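PDB 7D0I: autophagy-related protein 9 from Schizosaccharomyces pombe, which scrambles phospholipids between the two membrane leaflets as a homotrimer with a central pore, supplying membrane for the growing autophagosome. Local coordinates for residues I370-T375 and L615-L620; A418-C423 and L620-F625; I428-L433 and W609-I614. The protein carries 1 engineered substitution. One frame throughout, in Å; residues are numbered along the deposited sequence.

Contact 1: I370-T375 and L615-L620. With LMN (Lauryl Maltose Neopentyl Glycol), chain H.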
loop_
_atom_site.group_PDB
_atom_site.type_symbol
_atom_site.label_atom_id
_atom_site.label_comp_id
_atom_site.label_asym_id
_atom_site.label_seq_id
_atom_site.Cartn_x
_atom_site.Cartn_y
_atom_site.Cartn_z
ATOM N N ILE A 370 -17.661 -43.249 -0.029
ATOM C CA ILE A 370 -19.000 -42.683 0.010
ATOM C C ILE A 370 -19.284 -42.212 1.425
ATOM O O ILE A 370 -19.002 -42.925 2.391
ATOM C CB ILE A 370 -20.064 -43.693 -0.457
ATOM C CG1 ILE A 370 -19.762 -45.090 0.091
ATOM C CG2 ILE A 370 -20.165 -43.689 -1.973
ATOM C CD1 ILE A 370 -20.535 -45.437 1.338
ATOM N N LEU A 371 -19.834 -41.009 1.544
ATOM C CA LEU A 371 -20.234 -40.440 2.824
ATOM C C LEU A 371 -21.657 -39.926 2.649
ATOM O O LEU A 371 -21.869 -38.755 2.341
ATOM C CB LEU A 371 -19.280 -39.345 3.252
ATOM C CG LEU A 371 -19.394 -38.782 4.660
ATOM C CD1 LEU A 371 -19.328 -39.880 5.685
ATOM C CD2 LEU A 371 -18.272 -37.824 4.874
ATOM N N THR A 372 -22.630 -40.808 2.843
ATOM C CA THR A 372 -24.029 -40.431 2.774
ATOM C C THR A 372 -24.409 -39.657 4.031
ATOM O O THR A 372 -23.572 -39.357 4.881
ATOM C CB THR A 372 -24.891 -41.677 2.612
ATOM O OG1 THR A 372 -24.154 -42.663 1.884
ATOM C CG2 THR A 372 -26.148 -41.361 1.849
ATOM N N HIS A 373 -25.688 -39.315 4.158
ATOM C CA HIS A 373 -26.146 -38.745 5.414
ATOM C C HIS A 373 -26.396 -39.825 6.449
ATOM O O HIS A 373 -26.199 -39.589 7.645
ATOM C CB HIS A 373 -27.399 -37.893 5.197
ATOM C CG HIS A 373 -28.500 -38.596 4.468
ATOM N ND1 HIS A 373 -28.665 -38.507 3.102
ATOM C CD2 HIS A 373 -29.481 -39.416 4.911
ATOM C CE1 HIS A 373 -29.707 -39.234 2.738
ATOM N NE2 HIS A 373 -30.221 -39.794 3.818
ATOM N N THR A 374 -26.793 -41.020 6.020
ATOM C CA THR A 374 -26.930 -42.120 6.967
ATOM C C THR A 374 -25.577 -42.593 7.468
ATOM O O THR A 374 -25.469 -43.035 8.615
ATOM C CB THR A 374 -27.680 -43.284 6.339
ATOM O OG1 THR A 374 -26.941 -43.766 5.213
ATOM C CG2 THR A 374 -29.050 -42.844 5.894
ATOM N N THR A 375 -24.539 -42.514 6.636
ATOM C CA THR A 375 -23.201 -42.859 7.100
ATOM C C THR A 375 -22.793 -41.973 8.263
ATOM O O THR A 375 -22.292 -42.457 9.281
ATOM C CB THR A 375 -22.188 -42.727 5.967
ATOM O OG1 THR A 375 -22.779 -43.155 4.738
ATOM C CG2 THR A 375 -20.981 -43.581 6.250
ATOM N N LEU A 615 -28.010 -48.076 1.180
ATOM C CA LEU A 615 -27.991 -49.530 1.124
ATOM C C LEU A 615 -26.632 -50.089 1.512
ATOM O O LEU A 615 -26.553 -51.116 2.191
ATOM C CB LEU A 615 -28.371 -50.006 -0.276
ATOM C CG LEU A 615 -29.785 -49.679 -0.745
ATOM C CD1 LEU A 615 -29.992 -50.176 -2.157
ATOM C CD2 LEU A 615 -30.798 -50.296 0.194
ATOM N N LEU A 616 -25.556 -49.437 1.094
ATOM C CA LEU A 616 -24.222 -49.982 1.301
ATOM C C LEU A 616 -23.581 -49.577 2.623
ATOM O O LEU A 616 -22.453 -49.998 2.893
ATOM C CB LEU A 616 -23.307 -49.578 0.147
ATOM C CG LEU A 616 -23.669 -50.237 -1.179
ATOM C CD1 LEU A 616 -22.641 -49.915 -2.235
ATOM C CD2 LEU A 616 -23.795 -51.737 -0.992
ATOM N N THR A 617 -24.248 -48.777 3.450
ATOM C CA THR A 617 -23.642 -48.430 4.733
ATOM C C THR A 617 -23.551 -49.608 5.697
ATOM O O THR A 617 -22.605 -49.650 6.494
ATOM C CB THR A 617 -24.385 -47.283 5.416
ATOM O OG1 THR A 617 -25.799 -47.453 5.271
ATOM C CG2 THR A 617 -23.975 -45.971 4.815
ATOM N N PRO A 618 -24.490 -50.559 5.707
ATOM C CA PRO A 618 -24.259 -51.763 6.516
ATOM C C PRO A 618 -23.009 -52.522 6.123
ATOM O O PRO A 618 -22.381 -53.144 6.986
ATOM C CB PRO A 618 -25.527 -52.584 6.277
ATOM C CG PRO A 618 -26.557 -51.566 6.089
ATOM C CD PRO A 618 -25.900 -50.489 5.283
ATOM N N VAL A 619 -22.614 -52.477 4.851
ATOM C CA VAL A 619 -21.345 -53.083 4.453
ATOM C C VAL A 619 -20.195 -52.444 5.218
ATOM O O VAL A 619 -19.314 -53.135 5.744
ATOM C CB VAL A 619 -21.148 -52.963 2.932
ATOM C CG1 VAL A 619 -19.708 -53.230 2.572
ATOM C CG2 VAL A 619 -22.059 -53.931 2.217
ATOM N N LEU A 620 -20.199 -51.114 5.307
ATOM C CA LEU A 620 -19.185 -50.422 6.094
ATOM C C LEU A 620 -19.274 -50.808 7.562
ATOM O O LEU A 620 -18.281 -51.218 8.170
ATOM C CB LEU A 620 -19.338 -48.911 5.933
ATOM C CG LEU A 620 -19.052 -48.304 4.567
ATOM C CD1 LEU A 620 -19.286 -46.819 4.615
ATOM C CD2 LEU A 620 -17.638 -48.591 4.152
HETATM C C1 LMN H . -31.854 -35.414 6.432
HETATM O O1 LMN H . -32.502 -35.059 7.512
HETATM C C2 LMN H . -31.414 -34.167 5.627
HETATM O O2 LMN H . -30.369 -33.520 6.352
HETATM C C3 LMN H . -30.912 -34.462 4.243
HETATM O O3 LMN H . -30.931 -33.186 3.514
HETATM C C4 LMN H . -31.689 -35.453 3.475
HETATM O O4 LMN H . -30.860 -35.949 2.331
HETATM C C5 LMN H . -32.078 -36.635 4.286
HETATM O O5 LMN H . -32.785 -36.238 5.517
HETATM C C6 LMN H . -32.997 -37.556 3.485
HETATM O O6 LMN H . -33.438 -38.603 4.323
HETATM C CAA LMN H . -41.241 -43.074 6.692
HETATM C CAB LMN H . -37.364 -40.526 18.455
HETATM O OAI LMN H . -33.726 -33.899 -1.829
HETATM O OAJ LMN H . -31.241 -25.782 11.064
HETATM O OAL LMN H . -34.137 -31.991 5.334
HETATM O OAN LMN H . -32.495 -28.737 10.175
HETATM O OAP LMN H . -34.419 -30.653 10.368
HETATM O OAQ LMN H . -30.975 -33.860 -2.728
HETATM O OAR LMN H . -32.709 -23.483 7.940
HETATM O OAS LMN H . -29.125 -32.884 -0.872
HETATM O OAT LMN H . -32.998 -24.569 5.384
HETATM O OAU LMN H . -28.698 -35.183 1.158
HETATM O OAV LMN H . -33.840 -27.526 5.792
HETATM C CAW LMN H . -40.360 -41.899 6.212
HETATM C CAX LMN H . -36.602 -39.824 17.310
HETATM C CAY LMN H . -38.902 -42.396 6.033
HETATM C CAZ LMN H . -37.614 -39.367 16.230
HETATM C CBA LMN H . -37.911 -41.201 5.958
HETATM C CBB LMN H . -36.852 -38.679 15.064
HETATM C CBC LMN H . -38.580 -39.887 6.462
HETATM C CBD LMN H . -36.206 -37.359 15.574
HETATM C CBE LMN H . -37.882 -38.662 5.799
HETATM C CBF LMN H . -36.214 -36.314 14.417
HETATM C CBG LMN H . -36.336 -38.832 5.896
HETATM C CBH LMN H . -34.815 -36.267 13.730
HETATM C CBI LMN H . -35.863 -38.318 7.295
HETATM C CBJ LMN H . -34.972 -36.723 12.243
HETATM C CBK LMN H . -36.160 -36.781 7.408
HETATM C CBL LMN H . -33.869 -36.025 11.369
HETATM C CBM LMN H . -33.431 -34.962 -0.954
HETATM C CBN LMN H . -31.039 -25.558 9.686
HETATM C CBP LMN H . -33.894 -30.763 5.984
HETATM C CBQ LMN H . -35.843 -36.299 8.869
HETATM C CBR LMN H . -33.465 -36.130 9.847
HETATM C CBS LMN H . -33.918 -35.290 7.438
HETATM C CBT LMN H . -34.861 -33.951 9.441
HETATM O OBV LMN H . -33.698 -33.335 10.018
HETATM O OBX LMN H . -33.831 -32.060 8.028
HETATM O OBY LMN H . -31.578 -36.117 0.100
HETATM O OBZ LMN H . -32.640 -27.079 8.681
HETATM O OCB LMN H . -31.983 -28.898 7.230
HETATM C CCC LMN H . -31.987 -35.352 -1.102
HETATM C CCD LMN H . -32.350 -25.653 8.956
HETATM C CCF LMN H . -33.125 -31.017 7.244
HETATM C CCH LMN H . -32.376 -29.958 9.361
HETATM C CCJ LMN H . -33.100 -32.317 9.266
HETATM C CCL LMN H . -33.067 -31.051 10.100
HETATM C CCM LMN H . -34.525 -35.421 8.908
HETATM C CCN LMN H . -31.149 -34.082 -1.314
HETATM C CCO LMN H . -32.267 -24.826 7.670
HETATM C CCQ LMN H . -32.930 -29.705 8.019
HETATM C CCR LMN H . -31.124 -35.219 1.185
HETATM C CCS LMN H . -32.017 -27.511 7.407
HETATM C CCT LMN H . -29.809 -34.164 -0.680
HETATM C CCU LMN H . -33.093 -25.413 6.578
HETATM C CCV LMN H . -29.868 -34.437 0.779
HETATM C CCW LMN H . -32.675 -26.795 6.220
#
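T375 meets T617 and L620 where the first turn of helix 373-382 rests on the kinked, proline-bearing helix 603-624, an example of a helix N-terminus packed on the flank of another helix. Along T375, CB faces T617 CG2 at 3.9 Å. OG1 lies beside the same T617 methyl and also takes weak hydrogen bonds from N and OG1 of T372, which stands at the N-cap position without a side-chain capping bond. The methyl CG2, anti to the backbone N, is carried across to L620 CD1, 4.0 Å away. T374 OG1 also comes to T617 CG2; the T617 hydroxyl bonds weakly to the carbonyls of G613 and I614. On the far side of the turn, the ring of H373 lies under a detergent sugar, with LMN C5 3.7 Å above its centre, while ND1 is hydrogen-bonded to E610. With an alanine here, E610 would probably lose that partner and the sugar its flat support. Ahead of the helix, I370 CD1 lies 3.8 Å from L620 CD1.

Contact 2: A418-C423 and L620-F625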
loop_
_atom_site.group_PDB
_atom_site.type_symbol
_atom_site.label_atom_id
_atom_site.label_comp_id
_atom_site.label_asym_id
_atom_site.label_seq_id
_atom_site.Cartn_x
_atom_site.Cartn_y
_atom_site.Cartn_z
ATOM N N ALA A 418 -25.338 -51.301 15.139
ATOM C CA ALA A 418 -25.806 -50.324 14.168
ATOM C C ALA A 418 -25.942 -50.942 12.787
ATOM O O ALA A 418 -26.867 -50.606 12.043
ATOM C CB ALA A 418 -24.866 -49.127 14.120
ATOM N N GLY A 419 -25.038 -51.848 12.423
ATOM C CA GLY A 419 -25.190 -52.554 11.165
ATOM C C GLY A 419 -26.443 -53.405 11.134
ATOM O O GLY A 419 -27.123 -53.486 10.111
ATOM N N PHE A 420 -26.767 -54.052 12.254
ATOM C CA PHE A 420 -27.992 -54.842 12.304
ATOM C C PHE A 420 -29.227 -53.963 12.166
ATOM O O PHE A 420 -30.162 -54.314 11.441
ATOM C CB PHE A 420 -28.057 -55.652 13.596
ATOM C CG PHE A 420 -27.306 -56.947 13.534
ATOM C CD1 PHE A 420 -27.010 -57.533 12.315
ATOM C CD2 PHE A 420 -26.895 -57.583 14.689
ATOM C CE1 PHE A 420 -26.321 -58.722 12.254
ATOM C CE2 PHE A 420 -26.206 -58.773 14.632
ATOM C CZ PHE A 420 -25.918 -59.342 13.411
ATOM N N LEU A 421 -29.252 -52.821 12.854
ATOM C CA LEU A 421 -30.403 -51.930 12.726
ATOM C C LEU A 421 -30.498 -51.324 11.331
ATOM O O LEU A 421 -31.604 -51.073 10.833
ATOM C CB LEU A 421 -30.341 -50.823 13.773
ATOM C CG LEU A 421 -30.523 -51.275 15.218
ATOM C CD1 LEU A 421 -30.641 -50.073 16.127
ATOM C CD2 LEU A 421 -31.738 -52.163 15.342
ATOM N N ASN A 422 -29.362 -51.084 10.680
ATOM C CA ASN A 422 -29.409 -50.534 9.335
ATOM C C ASN A 422 -29.835 -51.580 8.320
ATOM O O ASN A 422 -30.549 -51.256 7.372
ATOM C CB ASN A 422 -28.058 -49.933 8.962
ATOM C CG ASN A 422 -27.920 -48.507 9.421
ATOM O OD1 ASN A 422 -28.199 -47.576 8.671
ATOM N ND2 ASN A 422 -27.497 -48.325 10.658
ATOM N N CYS A 423 -29.444 -52.841 8.505
ATOM C CA CYS A 423 -29.938 -53.881 7.609
ATOM C C CYS A 423 -31.447 -54.055 7.689
ATOM O O CYS A 423 -32.014 -54.774 6.863
ATOM C CB CYS A 423 -29.252 -55.212 7.905
ATOM S SG CYS A 423 -27.595 -55.357 7.220
ATOM N N LEU A 620 -20.199 -51.114 5.307
ATOM C CA LEU A 620 -19.185 -50.422 6.094
ATOM C C LEU A 620 -19.274 -50.808 7.562
ATOM O O LEU A 620 -18.281 -51.218 8.170
ATOM C CB LEU A 620 -19.338 -48.911 5.933
ATOM C CG LEU A 620 -19.052 -48.304 4.567
ATOM C CD1 LEU A 620 -19.286 -46.819 4.615
ATOM C CD2 LEU A 620 -17.638 -48.591 4.152
ATOM N N LEU A 621 -20.464 -50.695 8.145
ATOM C CA LEU A 621 -20.626 -50.959 9.569
ATOM C C LEU A 621 -20.341 -52.402 9.943
ATOM O O LEU A 621 -20.194 -52.692 11.132
ATOM C CB LEU A 621 -22.040 -50.588 10.009
ATOM C CG LEU A 621 -22.371 -49.102 9.953
ATOM C CD1 LEU A 621 -23.862 -48.904 9.944
ATOM C CD2 LEU A 621 -21.762 -48.396 11.135
ATOM N N PHE A 622 -20.274 -53.311 8.976
ATOM C CA PHE A 622 -19.957 -54.700 9.273
ATOM C C PHE A 622 -18.524 -55.081 8.950
ATOM O O PHE A 622 -17.962 -55.941 9.634
ATOM C CB PHE A 622 -20.888 -55.637 8.504
ATOM C CG PHE A 622 -22.243 -55.786 9.118
ATOM C CD1 PHE A 622 -22.392 -55.862 10.485
ATOM C CD2 PHE A 622 -23.369 -55.855 8.323
ATOM C CE1 PHE A 622 -23.640 -56.000 11.048
ATOM C CE2 PHE A 622 -24.616 -55.993 8.882
ATOM C CZ PHE A 622 -24.751 -56.067 10.246
ATOM N N PHE A 623 -17.911 -54.481 7.940
ATOM C CA PHE A 623 -16.635 -55.005 7.469
ATOM C C PHE A 623 -15.486 -54.016 7.542
ATOM O O PHE A 623 -14.374 -54.412 7.893
ATOM C CB PHE A 623 -16.789 -55.514 6.034
ATOM C CG PHE A 623 -17.877 -56.534 5.879
ATOM C CD1 PHE A 623 -19.068 -56.208 5.259
ATOM C CD2 PHE A 623 -17.719 -57.814 6.378
ATOM C CE1 PHE A 623 -20.070 -57.142 5.124
ATOM C CE2 PHE A 623 -18.717 -58.750 6.246
ATOM C CZ PHE A 623 -19.894 -58.413 5.621
ATOM N N THR A 624 -15.704 -52.744 7.223
ATOM C CA THR A 624 -14.600 -51.793 7.243
ATOM C C THR A 624 -14.498 -51.015 8.544
ATOM O O THR A 624 -13.391 -50.639 8.939
ATOM C CB THR A 624 -14.718 -50.798 6.091
ATOM O OG1 THR A 624 -15.776 -49.878 6.369
ATOM C CG2 THR A 624 -15.015 -51.521 4.800
ATOM N N PHE A 625 -15.621 -50.758 9.218
ATOM C CA PHE A 625 -15.560 -49.951 10.436
ATOM C C PHE A 625 -14.983 -50.717 11.615
ATOM O O PHE A 625 -14.134 -50.154 12.325
ATOM C CB PHE A 625 -16.943 -49.379 10.763
ATOM C CG PHE A 625 -17.288 -48.147 9.984
ATOM C CD1 PHE A 625 -16.398 -47.605 9.088
ATOM C CD2 PHE A 625 -18.507 -47.532 10.156
ATOM C CE1 PHE A 625 -16.721 -46.481 8.378
ATOM C CE2 PHE A 625 -18.829 -46.406 9.447
ATOM C CZ PHE A 625 -17.939 -45.882 8.556
#
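The ring of F622 organises its meeting with helix 412-425 by offering one face to G419 and its edge to C423 and F420. The CA of G419 makes a CH-pi contact over that face, 4.0 Å from the ring centroid; a CB at this position would run into the ring, and its absence is consistent with the close approach of G419 CA and L621 CA, 5.1 Å. C423 comes to the edge, with SG near the ring plane and 3.5 Å from CE2, a cysteine sulfur-aromatic contact. F420 CD1 also comes to the edge, at CZ, the two rings being oblique with planes 65° apart. F420 starts away from helix 603-624, but its ring end comes nearer than CB, on the surface.

L621 works the buried side. Its CB lies against G419 CA at 3.9 Å, and its CD1 reaches past A418 to N422 ND2. That amide is held by a nearly straight bond of 2.7 Å from N422 ND2 to A418 O, which lies in the amide plane although the donor stands above the carbonyl plane; A418 O also accepts N422 N from the opposite face.

The helices cross at 138° between their N-to-C directions, antiparallel in sense but well inclined, with short-segment axes 9.0 Å apart. Helix 373-382 adjoins this buried side: C382 packs on A418, while N378 touches L621 and hydrogen-bonds N422 ND2.

Contact 3: I428-L433 and W609-I614. With LMN (Lauryl Maltose Neopentyl Glycol), chain H.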
loop_
_atom_site.group_PDB
_atom_site.type_symbol
_atom_site.label_atom_id
_atom_site.label_comp_id
_atom_site.label_asym_id
_atom_site.label_seq_id
_atom_site.Cartn_x
_atom_site.Cartn_y
_atom_site.Cartn_z
ATOM N N ILE A 428 -36.291 -49.665 3.802
ATOM C CA ILE A 428 -37.471 -48.811 3.901
ATOM C C ILE A 428 -37.125 -47.340 4.024
ATOM O O ILE A 428 -38.031 -46.514 4.191
ATOM C CB ILE A 428 -38.354 -49.238 5.089
ATOM C CG1 ILE A 428 -37.655 -48.924 6.407
ATOM C CG2 ILE A 428 -38.671 -50.717 4.996
ATOM C CD1 ILE A 428 -38.340 -49.524 7.599
ATOM N N VAL A 429 -35.848 -46.983 3.970
ATOM C CA VAL A 429 -35.441 -45.594 3.829
ATOM C C VAL A 429 -35.002 -45.292 2.405
ATOM O O VAL A 429 -35.339 -44.242 1.862
ATOM C CB VAL A 429 -34.334 -45.244 4.844
ATOM C CG1 VAL A 429 -33.557 -44.031 4.386
ATOM C CG2 VAL A 429 -34.947 -44.972 6.197
ATOM N N ALA A 430 -34.277 -46.214 1.775
ATOM C CA ALA A 430 -33.921 -46.036 0.374
ATOM C C ALA A 430 -35.161 -46.039 -0.508
ATOM O O ALA A 430 -35.228 -45.303 -1.499
ATOM C CB ALA A 430 -32.944 -47.123 -0.066
ATOM N N ILE A 431 -36.162 -46.847 -0.156
ATOM C CA ILE A 431 -37.406 -46.862 -0.919
ATOM C C ILE A 431 -38.098 -45.509 -0.833
ATOM O O ILE A 431 -38.477 -44.916 -1.852
ATOM C CB ILE A 431 -38.320 -47.999 -0.431
ATOM C CG1 ILE A 431 -37.808 -49.346 -0.944
ATOM C CG2 ILE A 431 -39.747 -47.763 -0.873
ATOM C CD1 ILE A 431 -38.596 -50.526 -0.439
ATOM N N TYR A 432 -38.282 -45.003 0.388
ATOM C CA TYR A 432 -38.894 -43.692 0.536
ATOM C C TYR A 432 -38.087 -42.627 -0.184
ATOM O O TYR A 432 -38.652 -41.703 -0.772
ATOM C CB TYR A 432 -39.038 -43.312 2.005
ATOM C CG TYR A 432 -39.315 -41.839 2.172
ATOM C CD1 TYR A 432 -40.587 -41.335 1.987
ATOM C CD2 TYR A 432 -38.297 -40.952 2.485
ATOM C CE1 TYR A 432 -40.843 -39.992 2.122
ATOM C CE2 TYR A 432 -38.546 -39.609 2.617
ATOM C CZ TYR A 432 -39.820 -39.134 2.438
ATOM O OH TYR A 432 -40.069 -37.791 2.575
ATOM N N LEU A 433 -36.761 -42.727 -0.138
ATOM C CA LEU A 433 -35.944 -41.685 -0.737
ATOM C C LEU A 433 -36.065 -41.697 -2.250
ATOM O O LEU A 433 -36.162 -40.635 -2.875
ATOM C CB LEU A 433 -34.488 -41.845 -0.314
ATOM C CG LEU A 433 -33.722 -40.530 -0.336
ATOM C CD1 LEU A 433 -34.351 -39.556 0.632
ATOM C CD2 LEU A 433 -32.277 -40.762 0.009
ATOM N N TRP A 609 -26.217 -41.913 -5.814
ATOM C CA TRP A 609 -25.290 -42.367 -4.790
ATOM C C TRP A 609 -25.827 -42.171 -3.381
ATOM O O TRP A 609 -25.529 -42.977 -2.504
ATOM C CB TRP A 609 -23.949 -41.664 -4.944
ATOM C CG TRP A 609 -23.114 -42.284 -5.993
ATOM C CD1 TRP A 609 -22.776 -41.746 -7.194
ATOM C CD2 TRP A 609 -22.517 -43.580 -5.951
ATOM N NE1 TRP A 609 -21.993 -42.622 -7.899
ATOM C CE2 TRP A 609 -21.820 -43.755 -7.155
ATOM C CE3 TRP A 609 -22.500 -44.605 -5.004
ATOM C CZ2 TRP A 609 -21.116 -44.916 -7.440
ATOM C CZ3 TRP A 609 -21.803 -45.753 -5.290
ATOM C CH2 TRP A 609 -21.121 -45.901 -6.498
ATOM N N GLU A 610 -26.622 -41.132 -3.135
ATOM C CA GLU A 610 -27.252 -40.974 -1.833
ATOM C C GLU A 610 -28.310 -42.033 -1.590
ATOM O O GLU A 610 -28.724 -42.226 -0.445
ATOM C CB GLU A 610 -27.881 -39.588 -1.708
ATOM C CG GLU A 610 -28.000 -39.069 -0.287
ATOM C CD GLU A 610 -26.740 -38.361 0.189
ATOM O OE1 GLU A 610 -26.805 -37.624 1.193
ATOM O OE2 GLU A 610 -25.680 -38.538 -0.448
ATOM N N ILE A 611 -28.778 -42.695 -2.643
ATOM C CA ILE A 611 -29.684 -43.828 -2.474
ATOM C C ILE A 611 -28.921 -45.138 -2.355
ATOM O O ILE A 611 -29.289 -46.006 -1.562
ATOM C CB ILE A 611 -30.698 -43.868 -3.632
ATOM C CG1 ILE A 611 -31.598 -42.641 -3.581
ATOM C CG2 ILE A 611 -31.528 -45.124 -3.563
ATOM C CD1 ILE A 611 -32.526 -42.531 -4.759
ATOM N N LEU A 612 -27.848 -45.311 -3.125
ATOM C CA LEU A 612 -27.078 -46.545 -3.037
ATOM C C LEU A 612 -26.259 -46.610 -1.754
ATOM O O LEU A 612 -25.974 -47.705 -1.252
ATOM C CB LEU A 612 -26.175 -46.683 -4.258
ATOM C CG LEU A 612 -25.494 -48.036 -4.446
ATOM C CD1 LEU A 612 -26.534 -49.122 -4.590
ATOM C CD2 LEU A 612 -24.587 -48.006 -5.657
ATOM N N GLY A 613 -25.885 -45.459 -1.194
ATOM C CA GLY A 613 -25.122 -45.464 0.037
ATOM C C GLY A 613 -25.951 -45.847 1.239
ATOM O O GLY A 613 -25.444 -46.478 2.166
ATOM N N ILE A 614 -27.229 -45.477 1.249
ATOM C CA ILE A 614 -28.097 -45.929 2.327
ATOM C C ILE A 614 -28.171 -47.446 2.341
ATOM O O ILE A 614 -28.345 -48.059 3.397
ATOM C CB ILE A 614 -29.484 -45.283 2.189
ATOM C CG1 ILE A 614 -29.357 -43.768 2.285
ATOM C CG2 ILE A 614 -30.422 -45.788 3.260
ATOM C CD1 ILE A 614 -30.668 -43.058 2.251
HETATM C C1 LMN H . -31.854 -35.414 6.432
HETATM O O1 LMN H . -32.502 -35.059 7.512
HETATM C C2 LMN H . -31.414 -34.167 5.627
HETATM O O2 LMN H . -30.369 -33.520 6.352
HETATM C C3 LMN H . -30.912 -34.462 4.243
HETATM O O3 LMN H . -30.931 -33.186 3.514
HETATM C C4 LMN H . -31.689 -35.453 3.475
HETATM O O4 LMN H . -30.860 -35.949 2.331
HETATM C C5 LMN H . -32.078 -36.635 4.286
HETATM O O5 LMN H . -32.785 -36.238 5.517
HETATM C C6 LMN H . -32.997 -37.556 3.485
HETATM O O6 LMN H . -33.438 -38.603 4.323
HETATM C CAA LMN H . -41.241 -43.074 6.692
HETATM C CAB LMN H . -37.364 -40.526 18.455
HETATM O OAI LMN H . -33.726 -33.899 -1.829
HETATM O OAJ LMN H . -31.241 -25.782 11.064
HETATM O OAL LMN H . -34.137 -31.991 5.334
HETATM O OAN LMN H . -32.495 -28.737 10.175
HETATM O OAP LMN H . -34.419 -30.653 10.368
HETATM O OAQ LMN H . -30.975 -33.860 -2.728
HETATM O OAR LMN H . -32.709 -23.483 7.940
HETATM O OAS LMN H . -29.125 -32.884 -0.872
HETATM O OAT LMN H . -32.998 -24.569 5.384
HETATM O OAU LMN H . -28.698 -35.183 1.158
HETATM O OAV LMN H . -33.840 -27.526 5.792
HETATM C CAW LMN H . -40.360 -41.899 6.212
HETATM C CAX LMN H . -36.602 -39.824 17.310
HETATM C CAY LMN H . -38.902 -42.396 6.033
HETATM C CAZ LMN H . -37.614 -39.367 16.230
HETATM C CBA LMN H . -37.911 -41.201 5.958
HETATM C CBB LMN H . -36.852 -38.679 15.064
HETATM C CBC LMN H . -38.580 -39.887 6.462
HETATM C CBD LMN H . -36.206 -37.359 15.574
HETATM C CBE LMN H . -37.882 -38.662 5.799
HETATM C CBF LMN H . -36.214 -36.314 14.417
HETATM C CBG LMN H . -36.336 -38.832 5.896
HETATM C CBH LMN H . -34.815 -36.267 13.730
HETATM C CBI LMN H . -35.863 -38.318 7.295
HETATM C CBJ LMN H . -34.972 -36.723 12.243
HETATM C CBK LMN H . -36.160 -36.781 7.408
HETATM C CBL LMN H . -33.869 -36.025 11.369
HETATM C CBM LMN H . -33.431 -34.962 -0.954
HETATM C CBN LMN H . -31.039 -25.558 9.686
HETATM C CBP LMN H . -33.894 -30.763 5.984
HETATM C CBQ LMN H . -35.843 -36.299 8.869
HETATM C CBR LMN H . -33.465 -36.130 9.847
HETATM C CBS LMN H . -33.918 -35.290 7.438
HETATM C CBT LMN H . -34.861 -33.951 9.441
HETATM O OBV LMN H . -33.698 -33.335 10.018
HETATM O OBX LMN H . -33.831 -32.060 8.028
HETATM O OBY LMN H . -31.578 -36.117 0.100
HETATM O OBZ LMN H . -32.640 -27.079 8.681
HETATM O OCB LMN H . -31.983 -28.898 7.230
HETATM C CCC LMN H . -31.987 -35.352 -1.102
HETATM C CCD LMN H . -32.350 -25.653 8.956
HETATM C CCF LMN H . -33.125 -31.017 7.244
HETATM C CCH LMN H . -32.376 -29.958 9.361
HETATM C CCJ LMN H . -33.100 -32.317 9.266
HETATM C CCL LMN H . -33.067 -31.051 10.100
HETATM C CCM LMN H . -34.525 -35.421 8.908
HETATM C CCN LMN H . -31.149 -34.082 -1.314
HETATM C CCO LMN H . -32.267 -24.826 7.670
HETATM C CCQ LMN H . -32.930 -29.705 8.019
HETATM C CCR LMN H . -31.124 -35.219 1.185
HETATM C CCS LMN H . -32.017 -27.511 7.407
HETATM C CCT LMN H . -29.809 -34.164 -0.680
HETATM C CCU LMN H . -33.093 -25.413 6.578
HETATM C CCV LMN H . -29.868 -34.437 0.779
HETATM C CCW LMN H . -32.675 -26.795 6.220
#
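Apolar contacts join A430, V429 and L433 to I611 and I614, where helix 427-447, in an intramembrane region, meets helix 603-624, probably intramembrane as well, almost antiparallel at 166° between the axes of the short segments. I614 spreads both arms: CG2, anti to the backbone N, lies against V429 and A430, while CD1 reaches L433 CD2 at 3.6 Å and V429 CG1 at 3.7 Å. A430 sits against the I611 carbonyl and I611 CG2. L433 CD2 also touches I611 CG1 and the E610 carbonyl oxygen.

Ligand contacts form a second group. The ring of Y432 has one detergent tail over its face, with LMN CAW 4.1 Å above the centre, and L433 CD1 touches the sugar carbon C6 at 3.7 Å. Polar chemistry centres on E610, whose OE1, partnered by H373, lies 3.1 Å from LMN OAU.

No hydrogen bond crosses between residues 428-433 and 609-614: hydrocarbon packing joins them, while the sugar headgroup meets E610 and L433 and one tail lies over Y432.

Helix 603-624 is the common member of all three contacts, meeting helix 427-447 in contact 3, the start of helix 373-382 in contact 1 and helix 412-425 in contact 2. Centres lie about 10 Å apart between contacts 1 and 3, and about 9 Å between contacts 1 and 2, which share L620. P618 bridges the latter pair, its CB 3.6 Å from C423 SG. Contacts 1 and 3 meet at the detergent, where the hydrogen bond between H373 ND1 and E610 OE1, 2.8 Å long, lies beside the bound headgroup. V429 and N422 line a second detergent site. Such amphiphile-binding pockets are consistent with a scramblase whose protomers contain cavities.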